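Side-chain contacts in dephospho-CoA kinase (Mycobacterium paratuberculosis, PDB 6N39), which is predicted to phosphorylate the 3'-hydroxyl of dephospho-CoA with ATP, the last step of coenzyme A biosynthesis: residues R220-P223 with E227-A230; T256-D261 with W360-P365. All coordinates share one frame; numbering follows the deposited sequence.

Contact 1 of 2, residues R220-P223 with E227-A230; sequences RLVP and EWPA
The indole NE1 of Trp228, whose six-membered ring meets Val222 and Pro223, donates its N-H in a hydrogen bond to OD1 of Asp268, so the one polar atom of this buried side chain is satisfied. The side chain extends from helix 228-243 and reaches residues 220-223, although the CA atoms of Pro223 and Trp228 stand 11.2 Å apart. With CG of Trp228 beside its backbone N and anti to its carbonyl carbon (chi1 -78°), the outer carbons CZ2 and CH2 lead toward the strand. CZ2 meets the methyl CG2 of Val222 at 4.0 Å, the ring and the valine lying obliquely to one another. This methyl is the branch of Val222 held between backbone N and carbonyl carbon. Next along, the backbone O of Pro223 comes within 4.1 Å of Trp228 CH2, a loose van der Waals approach; the contact is made by the main chain, CB of Pro223 pointing away from the tryptophan segment. The two segments bury just 81 Å² together, a light touch in which a broad aromatic surface suits the distance to be bridged and a beta-branched valine suits an extended backbone.

Val222 also touches Asp268, and its backbone is hydrogen-bonded to Ala266, so residues 266-268 meet both partners: Ala266 through the backbone of Val222, Asp268 through the indole N-H and the valine side chain. The indole also touches Arg337, and Glu227 forms a salt bridge with Arg174, a residue of the kinase part of the chain. The arrangement is one of an aromatic side chain from helix 228-243 packed beside a short, weakly bonded antiparallel pair of strands, 221-222 and 266-267, within the UPF0157 (GrpB) domain.

Contact 2 of 2, residues T256-D261 with W360-P365; sequences TALPGD and WLTADP
Pro259 and Thr362 meet at about a right angle, the pyrrolidine atoms CG and CD set against the two branches of the threonine. CD of Pro259 lies 3.5 Å from Thr362 OG1, and CG packs on the methyl CG2 of Thr362 at 3.8 Å. The threonine is turned so that OG1 sits beside its own backbone N (chi1 -62°), from where it donates a hydrogen bond to the carbonyl O of Val358 one turn earlier in helix 349-363; this rotamer brings both branches to the proline.

Deeper in, Leu258 slides past Thr362 in the opposite direction and slants across Leu361. Its CD2 touches Leu361 CB at 3.9 Å, and the CD1 methyls of Leu258 and Leu361 approach to 4.2 Å. CD2 of Leu361 rests 3.6 Å above one face of the Trp360 ring, toward its rim, while Ala367 and Tyr371 of helix 365-382 also touch this leucine.

The leucines' branched hydrocarbon suits burial; exposed threonine satisfies its hydroxyl on its own helix, and proline offers the loop a rigid apolar ring. With that hydroxyl bonded to Val358 O and facing only C-H groups of Leu258 and Pro259 across the contact, van der Waals packing mainly holds the segments.

How the contacts relate
Contact 1 comes first along the chain and closes before contact 2 opens. Their centres are 13 Å apart, on the same side of the chain's centre, and all four segments belong to the UPF0157 (GrpB) domain. They touch directly: Trp228 CE3 packs against Thr256 CB at 3.6 Å, so the indole from helix 228-243 leads to the loop that joins strand 249-253 to strand 266-267. Contact 2 packs that loop against the end of helix 349-363, bringing together parts nearly a hundred residues apart. Together they connect helix 228-243, the loop after strand 249-253 and the end of helix 349-363, well away from the predicted ATP site; the domain itself is involved in proper folding of the full-length enzyme.

Contact 1 of 2, residues R220-P223 with E227-A230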
loop_
_atom_site.group_PDB
_atom_site.type_symbol
_atom_site.label_atom_id
_atom_site.label_comp_id
_atom_site.label_asym_id
_atom_site.label_seq_id
_atom_site.Cartn_x
_atom_site.Cartn_y
_atom_site.Cartn_z
ATOM N N ARG A 220 15.314 -1.853 17.937
ATOM C CA ARG A 220 16.337 -2.843 17.613
ATOM C C ARG A 220 16.773 -2.714 16.157
ATOM O O ARG A 220 15.946 -2.711 15.245
ATOM C CB ARG A 220 15.812 -4.256 17.880
ATOM N N LEU A 221 18.075 -2.603 15.937
ATOM C CA LEU A 221 18.604 -2.715 14.585
ATOM C C LEU A 221 18.438 -4.142 14.069
ATOM O O LEU A 221 18.597 -5.110 14.819
ATOM C CB LEU A 221 20.077 -2.321 14.573
ATOM C CG LEU A 221 20.316 -0.905 15.112
ATOM C CD1 LEU A 221 21.795 -0.630 15.259
ATOM C CD2 LEU A 221 19.656 0.114 14.174
ATOM N N VAL A 222 18.110 -4.270 12.789
ATOM C CA VAL A 222 18.027 -5.578 12.141
ATOM C C VAL A 222 18.915 -5.550 10.905
ATOM O O VAL A 222 19.213 -4.475 10.357
ATOM C CB VAL A 222 16.571 -5.960 11.787
ATOM C CG1 VAL A 222 15.717 -6.041 13.050
ATOM C CG2 VAL A 222 15.972 -4.989 10.745
ATOM N N PRO A 223 19.379 -6.716 10.455
ATOM C CA PRO A 223 20.086 -6.788 9.173
ATOM C C PRO A 223 19.147 -6.415 8.041
ATOM O O PRO A 223 17.919 -6.535 8.184
ATOM C CB PRO A 223 20.517 -8.262 9.082
ATOM C CG PRO A 223 20.417 -8.786 10.468
ATOM C CD PRO A 223 19.281 -8.036 11.095
ATOM N N GLU A 227 13.279 -7.941 1.369
ATOM C CA GLU A 227 11.962 -7.536 0.903
ATOM C C GLU A 227 11.683 -6.040 1.022
ATOM O O GLU A 227 10.614 -5.599 0.584
ATOM C CB GLU A 227 10.886 -8.278 1.676
ATOM C CG GLU A 227 10.676 -9.713 1.266
ATOM C CD GLU A 227 9.517 -10.313 2.022
ATOM O OE1 GLU A 227 9.754 -11.124 2.943
ATOM O OE2 GLU A 227 8.365 -9.932 1.719
ATOM N N TRP A 228 12.574 -5.251 1.623
ATOM C CA TRP A 228 12.297 -3.816 1.724
ATOM C C TRP A 228 12.062 -3.137 0.379
ATOM O O TRP A 228 11.179 -2.266 0.314
ATOM C CB TRP A 228 13.420 -3.080 2.464
ATOM C CG TRP A 228 13.390 -3.223 3.953
ATOM C CD1 TRP A 228 12.310 -3.534 4.735
ATOM C CD2 TRP A 228 14.503 -3.074 4.844
ATOM N NE1 TRP A 228 12.691 -3.598 6.057
ATOM C CE2 TRP A 228 14.029 -3.310 6.151
ATOM C CE3 TRP A 228 15.856 -2.756 4.660
ATOM C CZ2 TRP A 228 14.861 -3.249 7.272
ATOM C CZ3 TRP A 228 16.679 -2.687 5.775
ATOM C CH2 TRP A 228 16.176 -2.942 7.065
ATOM N N PRO A 229 12.802 -3.431 -0.697
ATOM C CA PRO A 229 12.498 -2.737 -1.962
ATOM C C PRO A 229 11.074 -2.981 -2.454
ATOM O O PRO A 229 10.407 -2.026 -2.874
ATOM C CB PRO A 229 13.556 -3.288 -2.933
ATOM C CG PRO A 229 14.701 -3.730 -2.035
ATOM C CD PRO A 229 14.015 -4.274 -0.807
ATOM N N ALA A 230 10.578 -4.225 -2.392
ATOM C CA ALA A 230 9.208 -4.508 -2.834
ATOM C C ALA A 230 8.178 -3.832 -1.935
ATOM O O ALA A 230 7.185 -3.258 -2.425
ATOM C CB ALA A 230 8.976 -6.027 -2.881
#

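Contact 2 of 2, residues T256-D261 with W360-P365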
loop_
_atom_site.group_PDB
_atom_site.type_symbol
_atom_site.label_atom_id
_atom_site.label_comp_id
_atom_site.label_asym_id
_atom_site.label_seq_id
_atom_site.Cartn_x
_atom_site.Cartn_y
_atom_site.Cartn_z
ATOM N N THR A 256 16.669 2.178 4.976
ATOM C CA THR A 256 16.148 1.016 4.261
ATOM C C THR A 256 16.236 1.175 2.751
ATOM O O THR A 256 16.012 0.191 2.044
ATOM C CB THR A 256 14.690 0.683 4.648
ATOM O OG1 THR A 256 13.806 1.715 4.214
ATOM C CG2 THR A 256 14.537 0.477 6.164
ATOM N N ALA A 257 16.592 2.360 2.242
ATOM C CA ALA A 257 16.756 2.568 0.805
ATOM C C ALA A 257 18.172 2.296 0.304
ATOM O O ALA A 257 18.403 2.343 -0.908
ATOM C CB ALA A 257 16.362 3.999 0.420
ATOM N N LEU A 258 19.123 2.022 1.185
ATOM C CA LEU A 258 20.472 1.722 0.725
ATOM C C LEU A 258 20.530 0.332 0.090
ATOM O O LEU A 258 19.744 -0.550 0.443
ATOM C CB LEU A 258 21.458 1.800 1.882
ATOM C CG LEU A 258 21.492 3.164 2.579
ATOM C CD1 LEU A 258 22.456 3.144 3.752
ATOM C CD2 LEU A 258 21.867 4.255 1.586
ATOM N N PRO A 259 21.444 0.119 -0.862
ATOM C CA PRO A 259 21.634 -1.227 -1.416
ATOM C C PRO A 259 21.893 -2.244 -0.315
ATOM O O PRO A 259 22.654 -1.991 0.626
ATOM C CB PRO A 259 22.857 -1.069 -2.330
ATOM C CG PRO A 259 22.840 0.354 -2.727
ATOM C CD PRO A 259 22.292 1.115 -1.538
ATOM N N GLY A 260 21.246 -3.403 -0.447
ATOM C CA GLY A 260 21.356 -4.467 0.528
ATOM C C GLY A 260 22.781 -4.891 0.815
ATOM O O GLY A 260 23.494 -5.369 -0.074
ATOM N N ASP A 261 23.206 -4.708 2.060
ATOM C CA ASP A 261 24.530 -5.123 2.521
ATOM C C ASP A 261 24.335 -5.871 3.833
ATOM O O ASP A 261 23.949 -5.243 4.841
ATOM C CB ASP A 261 25.443 -3.911 2.688
ATOM C CG ASP A 261 26.839 -4.277 3.174
ATOM O OD1 ASP A 261 27.114 -5.468 3.430
ATOM O OD2 ASP A 261 27.669 -3.354 3.303
ATOM N N TRP A 360 24.604 9.728 -1.432
ATOM C CA TRP A 360 25.916 9.879 -0.821
ATOM C C TRP A 360 26.355 8.583 -0.153
ATOM O O TRP A 360 27.421 8.047 -0.465
ATOM C CB TRP A 360 25.868 11.044 0.177
ATOM C CG TRP A 360 27.100 11.206 1.011
ATOM C CD1 TRP A 360 28.374 11.411 0.564
ATOM C CD2 TRP A 360 27.172 11.183 2.440
ATOM N NE1 TRP A 360 29.237 11.511 1.630
ATOM C CE2 TRP A 360 28.524 11.380 2.792
ATOM C CE3 TRP A 360 26.224 11.017 3.458
ATOM C CZ2 TRP A 360 28.958 11.410 4.117
ATOM C CZ3 TRP A 360 26.657 11.048 4.779
ATOM C CH2 TRP A 360 28.014 11.244 5.092
ATOM N N LEU A 361 25.525 8.038 0.743
ATOM C CA LEU A 361 25.903 6.798 1.414
ATOM C C LEU A 361 26.030 5.640 0.431
ATOM O O LEU A 361 26.877 4.756 0.621
ATOM C CB LEU A 361 24.897 6.465 2.519
ATOM C CG LEU A 361 24.997 7.322 3.797
ATOM C CD1 LEU A 361 24.083 6.789 4.892
ATOM C CD2 LEU A 361 26.434 7.409 4.294
ATOM N N THR A 362 25.221 5.626 -0.634
ATOM C CA THR A 362 25.390 4.589 -1.645
ATOM C C THR A 362 26.767 4.670 -2.289
ATOM O O THR A 362 27.385 3.641 -2.569
ATOM C CB THR A 362 24.289 4.682 -2.708
ATOM O OG1 THR A 362 23.013 4.469 -2.086
ATOM C CG2 THR A 362 24.502 3.617 -3.786
ATOM N N ALA A 363 27.281 5.881 -2.502
ATOM C CA ALA A 363 28.566 6.014 -3.182
ATOM C C ALA A 363 29.784 5.875 -2.267
ATOM O O ALA A 363 30.881 5.622 -2.774
ATOM C CB ALA A 363 28.644 7.362 -3.909
ATOM N N ASP A 364 29.637 6.022 -0.946
ATOM C CA ASP A 364 30.780 6.183 -0.040
ATOM C C ASP A 364 30.759 5.136 1.067
ATOM O O ASP A 364 30.158 5.358 2.135
ATOM C CB ASP A 364 30.785 7.597 0.545
ATOM C CG ASP A 364 32.032 7.901 1.379
ATOM O OD1 ASP A 364 32.854 6.993 1.635
ATOM O OD2 ASP A 364 32.183 9.074 1.776
ATOM N N PRO A 365 31.446 4.000 0.876
ATOM C CA PRO A 365 31.406 2.922 1.885
ATOM C C PRO A 365 31.939 3.318 3.249
ATOM O O PRO A 365 31.444 2.819 4.270
ATOM C CB PRO A 365 32.286 1.829 1.256
ATOM C CG PRO A 365 32.317 2.150 -0.201
ATOM C CD PRO A 365 32.285 3.638 -0.279
#